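Long-range contacts in putative Nitroreductase (Desulfovibrio desulfuricans subsp. desulfuricans str. G20, PDB 3E39), which binds flavin mononucleotide and is probably an FMN-dependent oxidoreductase of the nitroreductase family: residues A[87-92]-A[140-145]; A[51-56]-A[81-86]; A[63-68]-A[130-135]. One frame throughout, in Å; residues are numbered along the deposited sequence.

Interaction 1: residues A[87-92]-A[140-145]; sequences DREAMY and PARLSF. With FMN (flavin mononucleotide), chain G; ACT (acetate ion), chain C.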
loop_
_atom_site.group_PDB
_atom_site.type_symbol
_atom_site.label_atom_id
_atom_site.label_comp_id
_atom_site.label_asym_id
_atom_site.label_seq_id
_atom_site.Cartn_x
_atom_site.Cartn_y
_atom_site.Cartn_z
ATOM N N ASP A 87 -4.061 9.814 12.278
ATOM C CA ASP A 87 -4.071 10.745 13.405
ATOM C C ASP A 87 -3.532 12.062 12.858
ATOM O O ASP A 87 -2.372 12.168 12.452
ATOM C CB ASP A 87 -3.201 10.203 14.524
ATOM C CG ASP A 87 -3.115 11.143 15.729
ATOM O OD1 ASP A 87 -3.291 12.360 15.592
ATOM O OD2 ASP A 87 -2.807 10.658 16.815
ATOM N N ARG A 88 -4.369 13.080 12.839
ATOM C CA ARG A 88 -3.968 14.384 12.295
ATOM C C ARG A 88 -2.767 15.007 12.993
ATOM O O ARG A 88 -2.026 15.754 12.357
ATOM C CB ARG A 88 -5.145 15.363 12.279
ATOM C CG ARG A 88 -6.259 14.906 11.341
ATOM C CD ARG A 88 -7.409 15.911 11.237
ATOM N NE ARG A 88 -8.512 15.402 10.427
ATOM C CZ ARG A 88 -8.579 15.459 9.096
ATOM N NH1 ARG A 88 -7.596 15.986 8.379
ATOM N NH2 ARG A 88 -9.616 14.937 8.476
ATOM N N GLU A 89 -2.568 14.698 14.274
ATOM C CA GLU A 89 -1.403 15.223 14.999
ATOM C C GLU A 89 -0.090 14.585 14.564
ATOM O O GLU A 89 0.950 15.226 14.609
ATOM C CB GLU A 89 -1.588 15.066 16.515
ATOM C CG GLU A 89 -2.626 16.013 17.057
ATOM C CD GLU A 89 -2.261 17.460 16.736
ATOM O OE1 GLU A 89 -1.106 17.850 17.054
ATOM O OE2 GLU A 89 -3.102 18.184 16.143
ATOM N N ALA A 90 -0.152 13.338 14.116
ATOM C CA ALA A 90 1.020 12.608 13.683
ATOM C C ALA A 90 1.370 12.782 12.193
ATOM O O ALA A 90 2.363 12.222 11.732
ATOM C CB ALA A 90 0.805 11.139 13.985
HETATM N N MSE A 91 0.559 13.506 11.423
HETATM C CA MSE A 91 0.833 13.645 9.985
HETATM C C MSE A 91 1.957 14.623 9.675
HETATM O O MSE A 91 2.103 15.626 10.383
HETATM C CB MSE A 91 -0.413 14.099 9.224
HETATM C CG MSE A 91 -1.524 13.111 9.258
HETATM SE SE MSE A 91 -3.146 13.696 8.364
HETATM C CE MSE A 91 -2.690 13.474 6.787
ATOM N N TYR A 92 2.738 14.343 8.627
ATOM C CA TYR A 92 3.789 15.294 8.188
ATOM C C TYR A 92 3.605 15.789 6.760
ATOM O O TYR A 92 4.202 16.797 6.337
ATOM C CB TYR A 92 5.186 14.687 8.329
ATOM C CG TYR A 92 5.619 13.766 7.184
ATOM C CD1 TYR A 92 5.017 12.525 6.991
ATOM C CD2 TYR A 92 6.652 14.122 6.316
ATOM C CE1 TYR A 92 5.410 11.669 5.946
ATOM C CE2 TYR A 92 7.069 13.255 5.284
ATOM C CZ TYR A 92 6.449 12.025 5.122
ATOM O OH TYR A 92 6.831 11.163 4.104
ATOM N N PRO A 140 -13.606 14.333 14.008
ATOM C CA PRO A 140 -12.972 14.563 12.714
ATOM C C PRO A 140 -11.833 15.585 12.765
ATOM O O PRO A 140 -11.054 15.667 11.817
ATOM C CB PRO A 140 -14.123 15.060 11.821
ATOM C CG PRO A 140 -15.388 14.807 12.578
ATOM C CD PRO A 140 -15.022 14.764 14.012
ATOM N N ALA A 141 -11.734 16.367 13.842
ATOM C CA ALA A 141 -10.636 17.317 13.989
ATOM C C ALA A 141 -9.372 16.578 14.430
ATOM O O ALA A 141 -8.254 17.096 14.313
ATOM C CB ALA A 141 -11.006 18.416 15.005
ATOM N N ARG A 142 -9.532 15.351 14.919
ATOM C CA ARG A 142 -8.393 14.561 15.364
ATOM C C ARG A 142 -8.006 13.476 14.376
ATOM O O ARG A 142 -6.837 13.104 14.303
ATOM C CB ARG A 142 -8.679 13.865 16.676
ATOM C CG ARG A 142 -7.475 13.088 17.232
ATOM C CD ARG A 142 -6.172 13.970 17.280
ATOM N NE ARG A 142 -4.997 13.214 17.698
ATOM C CZ ARG A 142 -4.781 12.801 18.943
ATOM N NH1 ARG A 142 -5.653 13.061 19.921
ATOM N NH2 ARG A 142 -3.687 12.108 19.216
ATOM N N LEU A 143 -8.998 12.975 13.639
ATOM C CA LEU A 143 -8.785 11.830 12.764
ATOM C C LEU A 143 -9.261 12.052 11.340
ATOM O O LEU A 143 -10.301 12.686 11.133
ATOM C CB LEU A 143 -9.573 10.655 13.371
ATOM C CG LEU A 143 -9.202 10.164 14.792
ATOM C CD1 LEU A 143 -10.328 9.255 15.330
ATOM C CD2 LEU A 143 -7.836 9.489 14.803
ATOM N N SER A 144 -8.474 11.571 10.369
ATOM C CA SER A 144 -8.838 11.537 8.960
ATOM C C SER A 144 -9.231 10.083 8.675
ATOM O O SER A 144 -8.437 9.185 8.920
ATOM C CB SER A 144 -7.665 11.946 8.067
ATOM O OG SER A 144 -7.952 11.626 6.736
ATOM N N PHE A 145 -10.459 9.873 8.204
ATOM C CA PHE A 145 -10.990 8.565 7.937
ATOM C C PHE A 145 -10.474 8.139 6.576
ATOM O O PHE A 145 -10.810 8.765 5.572
ATOM C CB PHE A 145 -12.524 8.616 8.029
ATOM C CG PHE A 145 -13.227 7.304 7.787
ATOM C CD1 PHE A 145 -12.672 6.079 8.164
ATOM C CD2 PHE A 145 -14.517 7.304 7.245
ATOM C CE1 PHE A 145 -13.349 4.885 7.936
ATOM C CE2 PHE A 145 -15.204 6.108 7.048
ATOM C CZ PHE A 145 -14.623 4.897 7.400
HETATM N N1 FMN G . 13.393 6.567 3.700
HETATM C C2 FMN G . 14.458 7.323 3.271
HETATM O O2 FMN G . 15.569 6.941 3.545
HETATM N N3 FMN G . 14.295 8.466 2.519
HETATM C C4 FMN G . 13.055 8.912 2.151
HETATM O O4 FMN G . 12.965 9.737 1.241
HETATM C C4A FMN G . 11.962 8.183 2.576
HETATM N N5 FMN G . 10.706 8.594 2.233
HETATM C C5A FMN G . 9.619 7.842 2.625
HETATM C C6 FMN G . 8.364 8.300 2.279
HETATM C C7 FMN G . 7.236 7.566 2.643
HETATM C C7M FMN G . 5.856 8.075 2.322
HETATM C C8 FMN G . 7.353 6.385 3.372
HETATM C C8M FMN G . 6.159 5.464 3.566
HETATM C C9 FMN G . 8.609 5.952 3.744
HETATM C C9A FMN G . 9.763 6.679 3.387
HETATM N N10 FMN G . 11.060 6.253 3.729
HETATM C C10 FMN G . 12.130 6.996 3.332
HETATM C "C1'" FMN G . 11.314 4.984 4.491
HETATM C "C2'" FMN G . 10.917 5.160 5.961
HETATM O "O2'" FMN G . 11.870 5.960 6.627
HETATM C "C3'" FMN G . 10.724 3.792 6.603
HETATM O "O3'" FMN G . 9.666 3.093 6.030
HETATM C "C4'" FMN G . 10.495 3.883 8.120
HETATM O "O4'" FMN G . 11.637 4.455 8.744
HETATM C "C5'" FMN G . 10.284 2.511 8.732
HETATM O "O5'" FMN G . 11.365 1.638 8.417
HETATM P P FMN G . 11.090 0.249 7.693
HETATM O O1P FMN G . 12.358 -0.566 7.772
HETATM O O2P FMN G . 10.676 0.582 6.270
HETATM O O3P FMN G . 9.976 -0.478 8.389
HETATM C C ACT C . 10.113 12.560 3.345
HETATM O O ACT C . 9.161 12.006 2.770
HETATM O OXT ACT C . 10.310 13.750 3.056
HETATM C CH3 ACT C . 10.975 11.817 4.326
HETATM O O HOH W 1 -11.958 14.165 9.392
HETATM O O HOH W 2 -5.653 16.960 15.971
#

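Interaction 2: residues A[51-56]-A[81-86]; sequences RFLVIR and IILVFL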
loop_
_atom_site.group_PDB
_atom_site.type_symbol
_atom_site.label_atom_id
_atom_site.label_comp_id
_atom_site.label_asym_id
_atom_site.label_seq_id
_atom_site.Cartn_x
_atom_site.Cartn_y
_atom_site.Cartn_z
ATOM N N ARG A 51 -4.218 4.775 12.653
ATOM C CA ARG A 51 -4.980 4.391 13.842
ATOM C C ARG A 51 -6.102 3.457 13.354
ATOM O O ARG A 51 -6.566 3.579 12.217
ATOM C CB ARG A 51 -5.552 5.617 14.532
ATOM C CG ARG A 51 -4.518 6.599 15.048
ATOM C CD ARG A 51 -3.643 6.027 16.181
ATOM N NE ARG A 51 -2.697 7.080 16.597
ATOM C CZ ARG A 51 -1.507 7.311 16.040
ATOM N NH1 ARG A 51 -1.024 6.512 15.110
ATOM N NH2 ARG A 51 -0.753 8.332 16.479
ATOM N N PHE A 52 -6.546 2.566 14.230
ATOM C CA PHE A 52 -7.481 1.508 13.840
ATOM C C PHE A 52 -8.601 1.349 14.833
ATOM O O PHE A 52 -8.415 1.556 16.048
ATOM C CB PHE A 52 -6.723 0.185 13.721
ATOM C CG PHE A 52 -5.461 0.303 12.898
ATOM C CD1 PHE A 52 -5.489 0.148 11.533
ATOM C CD2 PHE A 52 -4.252 0.672 13.496
ATOM C CE1 PHE A 52 -4.332 0.272 10.779
ATOM C CE2 PHE A 52 -3.093 0.814 12.722
ATOM C CZ PHE A 52 -3.146 0.595 11.369
ATOM N N LEU A 53 -9.769 0.982 14.315
ATOM C CA LEU A 53 -10.921 0.699 15.156
ATOM C C LEU A 53 -11.603 -0.546 14.625
ATOM O O LEU A 53 -12.045 -0.579 13.476
ATOM C CB LEU A 53 -11.879 1.878 15.169
ATOM C CG LEU A 53 -13.135 1.699 16.033
ATOM C CD1 LEU A 53 -12.850 1.289 17.485
ATOM C CD2 LEU A 53 -13.943 2.972 15.932
ATOM N N VAL A 54 -11.700 -1.563 15.470
ATOM C CA VAL A 54 -12.341 -2.824 15.094
ATOM C C VAL A 54 -13.813 -2.797 15.431
ATOM O O VAL A 54 -14.184 -2.447 16.569
ATOM C CB VAL A 54 -11.652 -4.025 15.827
ATOM C CG1 VAL A 54 -12.353 -5.363 15.512
ATOM C CG2 VAL A 54 -10.136 -4.087 15.485
ATOM N N ILE A 55 -14.648 -3.199 14.449
ATOM C CA ILE A 55 -16.100 -3.258 14.637
ATOM C C ILE A 55 -16.579 -4.621 14.177
ATOM O O ILE A 55 -16.597 -4.898 12.969
ATOM C CB ILE A 55 -16.862 -2.173 13.829
ATOM C CG1 ILE A 55 -16.385 -0.759 14.207
ATOM C CG2 ILE A 55 -18.375 -2.286 14.059
ATOM C CD1 ILE A 55 -16.702 -0.324 15.596
ATOM N N ARG A 56 -16.941 -5.483 15.121
ATOM C CA ARG A 56 -17.483 -6.806 14.771
ATOM C C ARG A 56 -18.955 -6.769 14.387
ATOM O O ARG A 56 -19.653 -5.824 14.688
ATOM C CB ARG A 56 -17.264 -7.811 15.897
ATOM C CG ARG A 56 -15.805 -8.156 16.065
ATOM C CD ARG A 56 -15.597 -9.178 17.112
ATOM N NE ARG A 56 -14.251 -9.765 17.119
ATOM C CZ ARG A 56 -13.834 -10.765 16.333
ATOM N NH1 ARG A 56 -14.639 -11.298 15.410
ATOM N NH2 ARG A 56 -12.602 -11.244 16.480
ATOM N N ILE A 81 -15.091 -5.602 10.616
ATOM C CA ILE A 81 -14.743 -4.415 9.856
ATOM C C ILE A 81 -13.610 -3.704 10.627
ATOM O O ILE A 81 -13.696 -3.533 11.859
ATOM C CB ILE A 81 -15.954 -3.485 9.675
ATOM C CG1 ILE A 81 -16.998 -4.186 8.779
ATOM C CG2 ILE A 81 -15.545 -2.167 9.005
ATOM C CD1 ILE A 81 -18.340 -3.526 8.721
ATOM N N ILE A 82 -12.534 -3.350 9.929
ATOM C CA ILE A 82 -11.446 -2.594 10.527
ATOM C C ILE A 82 -11.481 -1.186 9.898
ATOM O O ILE A 82 -11.319 -1.016 8.682
ATOM C CB ILE A 82 -10.044 -3.264 10.339
ATOM C CG1 ILE A 82 -9.974 -4.625 11.052
ATOM C CG2 ILE A 82 -8.895 -2.336 10.894
ATOM C CD1 ILE A 82 -8.716 -5.434 10.705
ATOM N N LEU A 83 -11.765 -0.189 10.721
ATOM C CA LEU A 83 -11.713 1.189 10.279
ATOM C C LEU A 83 -10.280 1.708 10.404
ATOM O O LEU A 83 -9.621 1.503 11.437
ATOM C CB LEU A 83 -12.699 2.061 11.047
ATOM C CG LEU A 83 -14.148 1.592 11.063
ATOM C CD1 LEU A 83 -15.025 2.579 11.869
ATOM C CD2 LEU A 83 -14.676 1.426 9.667
ATOM N N VAL A 84 -9.798 2.336 9.334
ATOM C CA VAL A 84 -8.453 2.881 9.280
ATOM C C VAL A 84 -8.498 4.408 9.229
ATOM O O VAL A 84 -9.233 4.994 8.431
ATOM C CB VAL A 84 -7.736 2.353 8.032
ATOM C CG1 VAL A 84 -6.250 2.765 8.026
ATOM C CG2 VAL A 84 -7.914 0.824 7.950
ATOM N N PHE A 85 -7.665 5.044 10.054
ATOM C CA PHE A 85 -7.607 6.491 10.140
ATOM C C PHE A 85 -6.157 6.965 10.173
ATOM O O PHE A 85 -5.214 6.194 10.405
ATOM C CB PHE A 85 -8.218 7.015 11.459
ATOM C CG PHE A 85 -9.590 6.505 11.750
ATOM C CD1 PHE A 85 -9.755 5.266 12.352
ATOM C CD2 PHE A 85 -10.715 7.263 11.450
ATOM C CE1 PHE A 85 -11.006 4.773 12.609
ATOM C CE2 PHE A 85 -11.975 6.767 11.717
ATOM C CZ PHE A 85 -12.122 5.533 12.294
ATOM N N LEU A 86 -5.974 8.238 9.865
ATOM C CA LEU A 86 -4.719 8.899 10.158
ATOM C C LEU A 86 -4.991 9.826 11.339
ATOM O O LEU A 86 -6.025 10.511 11.409
ATOM C CB LEU A 86 -4.179 9.741 9.005
ATOM C CG LEU A 86 -3.730 8.993 7.761
ATOM C CD1 LEU A 86 -3.527 9.912 6.609
ATOM C CD2 LEU A 86 -2.457 8.219 8.079
#

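Interaction 3: residues A[63-68]-A[130-135]; sequences DILAAH and ATLLPA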
loop_
_atom_site.group_PDB
_atom_site.type_symbol
_atom_site.label_atom_id
_atom_site.label_comp_id
_atom_site.label_asym_id
_atom_site.label_seq_id
_atom_site.Cartn_x
_atom_site.Cartn_y
_atom_site.Cartn_z
ATOM N N ASP A 63 -24.542 -0.981 12.427
ATOM C CA ASP A 63 -25.762 -0.389 11.901
ATOM C C ASP A 63 -25.478 1.054 11.522
ATOM O O ASP A 63 -26.011 1.566 10.530
ATOM C CB ASP A 63 -26.879 -0.409 12.939
ATOM C CG ASP A 63 -27.498 -1.781 13.133
ATOM O OD1 ASP A 63 -27.143 -2.757 12.433
ATOM O OD2 ASP A 63 -28.381 -1.849 14.009
ATOM N N ILE A 64 -24.685 1.721 12.352
ATOM C CA ILE A 64 -24.275 3.088 12.079
ATOM C C ILE A 64 -23.466 3.125 10.790
ATOM O O ILE A 64 -23.728 3.947 9.928
ATOM C CB ILE A 64 -23.488 3.735 13.225
ATOM C CG1 ILE A 64 -24.362 3.783 14.505
ATOM C CG2 ILE A 64 -23.013 5.142 12.802
ATOM C CD1 ILE A 64 -23.639 4.322 15.726
ATOM N N LEU A 65 -22.471 2.247 10.666
ATOM C CA LEU A 65 -21.681 2.151 9.436
ATOM C C LEU A 65 -22.550 1.948 8.202
ATOM O O LEU A 65 -22.391 2.648 7.192
ATOM C CB LEU A 65 -20.644 1.012 9.534
ATOM C CG LEU A 65 -19.508 1.217 10.546
ATOM C CD1 LEU A 65 -18.650 -0.049 10.634
ATOM C CD2 LEU A 65 -18.651 2.418 10.155
ATOM N N ALA A 66 -23.502 1.030 8.310
ATOM C CA ALA A 66 -24.382 0.674 7.185
ATOM C C ALA A 66 -25.252 1.832 6.743
ATOM O O ALA A 66 -25.563 1.958 5.561
ATOM C CB ALA A 66 -25.243 -0.544 7.519
ATOM N N ALA A 67 -25.657 2.677 7.678
ATOM C CA ALA A 67 -26.493 3.838 7.327
ATOM C C ALA A 67 -25.728 4.961 6.623
ATOM O O ALA A 67 -26.348 5.923 6.187
ATOM C CB ALA A 67 -27.189 4.410 8.576
ATOM N N HIS A 68 -24.400 4.864 6.537
ATOM C CA HIS A 68 -23.586 5.925 5.946
ATOM C C HIS A 68 -22.750 5.444 4.761
ATOM O O HIS A 68 -21.696 6.025 4.453
ATOM C CB HIS A 68 -22.685 6.567 7.011
ATOM C CG HIS A 68 -23.439 7.308 8.082
ATOM N ND1 HIS A 68 -23.780 8.641 7.974
ATOM C CD2 HIS A 68 -23.884 6.902 9.293
ATOM C CE1 HIS A 68 -24.434 9.011 9.060
ATOM N NE2 HIS A 68 -24.527 7.971 9.871
ATOM N N ALA A 130 -17.698 13.218 7.654
ATOM C CA ALA A 130 -18.144 14.359 8.493
ATOM C C ALA A 130 -19.322 14.039 9.422
ATOM O O ALA A 130 -19.403 14.549 10.528
ATOM C CB ALA A 130 -18.498 15.583 7.577
ATOM N N THR A 131 -20.213 13.195 8.938
ATOM C CA THR A 131 -21.397 12.767 9.676
ATOM C C THR A 131 -21.143 11.433 10.357
ATOM O O THR A 131 -21.525 11.235 11.511
ATOM C CB THR A 131 -22.632 12.712 8.746
ATOM O OG1 THR A 131 -22.394 11.842 7.630
ATOM C CG2 THR A 131 -22.948 14.112 8.222
ATOM N N LEU A 132 -20.464 10.518 9.674
ATOM C CA LEU A 132 -20.191 9.217 10.273
ATOM C C LEU A 132 -19.299 9.245 11.528
ATOM O O LEU A 132 -19.612 8.585 12.509
ATOM C CB LEU A 132 -19.614 8.258 9.208
ATOM C CG LEU A 132 -19.187 6.846 9.635
ATOM C CD1 LEU A 132 -20.340 6.041 10.267
ATOM C CD2 LEU A 132 -18.601 6.141 8.412
ATOM N N LEU A 133 -18.202 9.997 11.517
ATOM C CA LEU A 133 -17.291 9.987 12.663
ATOM C C LEU A 133 -17.959 10.438 13.962
ATOM O O LEU A 133 -17.873 9.728 14.972
ATOM C CB LEU A 133 -15.989 10.746 12.352
ATOM C CG LEU A 133 -14.848 9.841 11.839
ATOM C CD1 LEU A 133 -15.251 9.038 10.566
ATOM C CD2 LEU A 133 -13.531 10.627 11.616
ATOM N N PRO A 134 -18.613 11.608 13.949
ATOM C CA PRO A 134 -19.329 12.017 15.173
ATOM C C PRO A 134 -20.358 10.952 15.641
ATOM O O PRO A 134 -20.512 10.755 16.864
ATOM C CB PRO A 134 -20.024 13.316 14.748
ATOM C CG PRO A 134 -19.185 13.855 13.663
ATOM C CD PRO A 134 -18.690 12.645 12.907
ATOM N N ALA A 135 -20.995 10.235 14.699
ATOM C CA ALA A 135 -21.967 9.182 15.039
ATOM C C ALA A 135 -21.303 8.005 15.766
ATOM O O ALA A 135 -21.970 7.254 16.491
ATOM C CB ALA A 135 -22.725 8.693 13.792
HETATM O O HOH W 3 -23.684 10.084 5.763
#

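Interaction 1: residues A[87-92]-A[140-145]
The guanidinium of R88 lies over S144, whose CB sits 3.6 Å from R88 NH2 and covers one face of the flat group, offset toward its rim. The chain of R88 is drawn out from CG to NE and runs past the carbonyls of the 140-142 turn. R88 NE gives a bent hydrogen bond to P140 O at 2.9 Å and a weak one to L143 O. A water in the plane of the guanidinium accepts from R88 NH2 and donates to L143 O, so this side chain ties down the chain on both sides of the turn. The backbone joins in through R88 N, which bonds to R142 O. This is where two neighbouring antiparallel strands of the sheet part company: D87 and L143 form a non-hydrogen-bonded pair, with L143 CD2 packed on D87 CA. Beyond that pair R142 swings back, bent at chi2 (51°), and takes the carboxylate of D87 side-on in a salt bridge, one nitrogen to each oxygen. Its NE reaches D87 OD1 at 2.8 Å in a nearly straight bond, 169°, while its NH2 meets D87 OD2 at 2.9 Å. The two planes are turned 57° apart, and NE comes from above the carboxylate. From the opposite face of that plane E89 N bonds to the same OD1, closing an Asx turn; R51 pairs with OD2, which probably helps to keep D87 ionised. At the far end of 87-92, Y92 belongs to the FMN pocket, its OH hydrogen-bonded (2.8 Å) to the O of an acetate, probably from the crystallisation liquor, that K96 also binds.

Interaction 2: residues A[51-56]-A[81-86]
L53 and F85 meet at the apolar centre: L53 CB lies 4.0 Å from CE1 at the edge of the F85 ring, diagonally across two antiparallel strands. On the same face L53 also sits beside L83, and I55 CG1 reaches L83 CD1 at 4.3 Å, before I55 and I81 close the row. The other face carries F52, V54, I82 and V84. There F52 CE1 lies 4.2 Å from V84 CG1; with CG anti to the carbonyl carbon (chi1 -49°), the F52 ring runs alongside V84 and its CD1 touches I82 CG2. Helices 28-39 and 61-66 pack on opposite faces of this strand pair, I82 meeting the first and I55 the second.

The pair belongs to the antiparallel sheet of the nitroreductase-family fold, with 50-56 its outermost strand within this chain. L169 of the second subunit packs on F52, where backbone hydrogen bonds also cross the dimer interface. Three hydrogen-bonded pairs, R51 with F85, L53 with L83 and I55 with I81, supply six N-H...O bonds, among them L83 N to L53 O at 2.8 Å. F52 CA adds a CA-H...O contact to L83 O at 3.2 Å. At the R51 end the side chain bends at chi2 and turns off to Q48 O. Apart from R51, the paired side chains are apolar and all are buried, so directional bonding across the pair falls to the backbone, which fixes the register.

Interaction 3: residues A[63-68]-A[130-135]
T131 faces the ring of H68 from the start of the helix, its OG1 3.5 Å from H68 ND1. A water bridges the two, 2.6 Å from H68 ND1 and 2.9 Å from T131 OG1, lying in the plane of the imidazole at its edge. T131 OG1 also bonds to Q128 O, one turn back. Next comes L132, which carries most of the packing. Its CA stands 4.3 Å from the centroid of the H68 ring and 6° off the normal, a CH-pi contact over the face. With CG anti to the backbone N (chi1 177°), its CD1 is carried toward 63-68, touching H68 CD2 and I64 CG2 at 3.8 Å each, while L65 CD2 closes in at 4.0 Å. Past the kink at P134, A135 presents its methyl: CB meets I64 CG2 at 3.7 Å, and I64 CD1 rests near A135 O. Apart from the water bridge, helix 129-135 and the C-terminal part of helix 61-66, with H68 just after it, meet by van der Waals packing. L136 continues the apolar patch beside I64 and L65. Beneath, L65 reaches I81 and L83 of strand 80-87 and V75 of helix 72-77, and L132 rests on F145 of strand 143-152.

Overall arrangement
Strand 50-56 is followed by helix 61-66, helix 72-77 and then strand 80-87, whose return beside 50-56 closes the loop of interaction 2. Directly afterwards 87-92 leaves the sheet and opens interaction 1, which is completed only when the chain comes back at 140-145, after the long helix 94-114, strand 118-122 and helix 129-135. Interactions 1 and 2 are therefore in series, joined by R51 with D87 and by S144 with L86. Interaction 3 starts inside the loop of interaction 2 and ends inside that of interaction 1, crossing both. It seats helices 61-66 and 129-135 against the sheet, where L65 meets I55 and L133 meets F85.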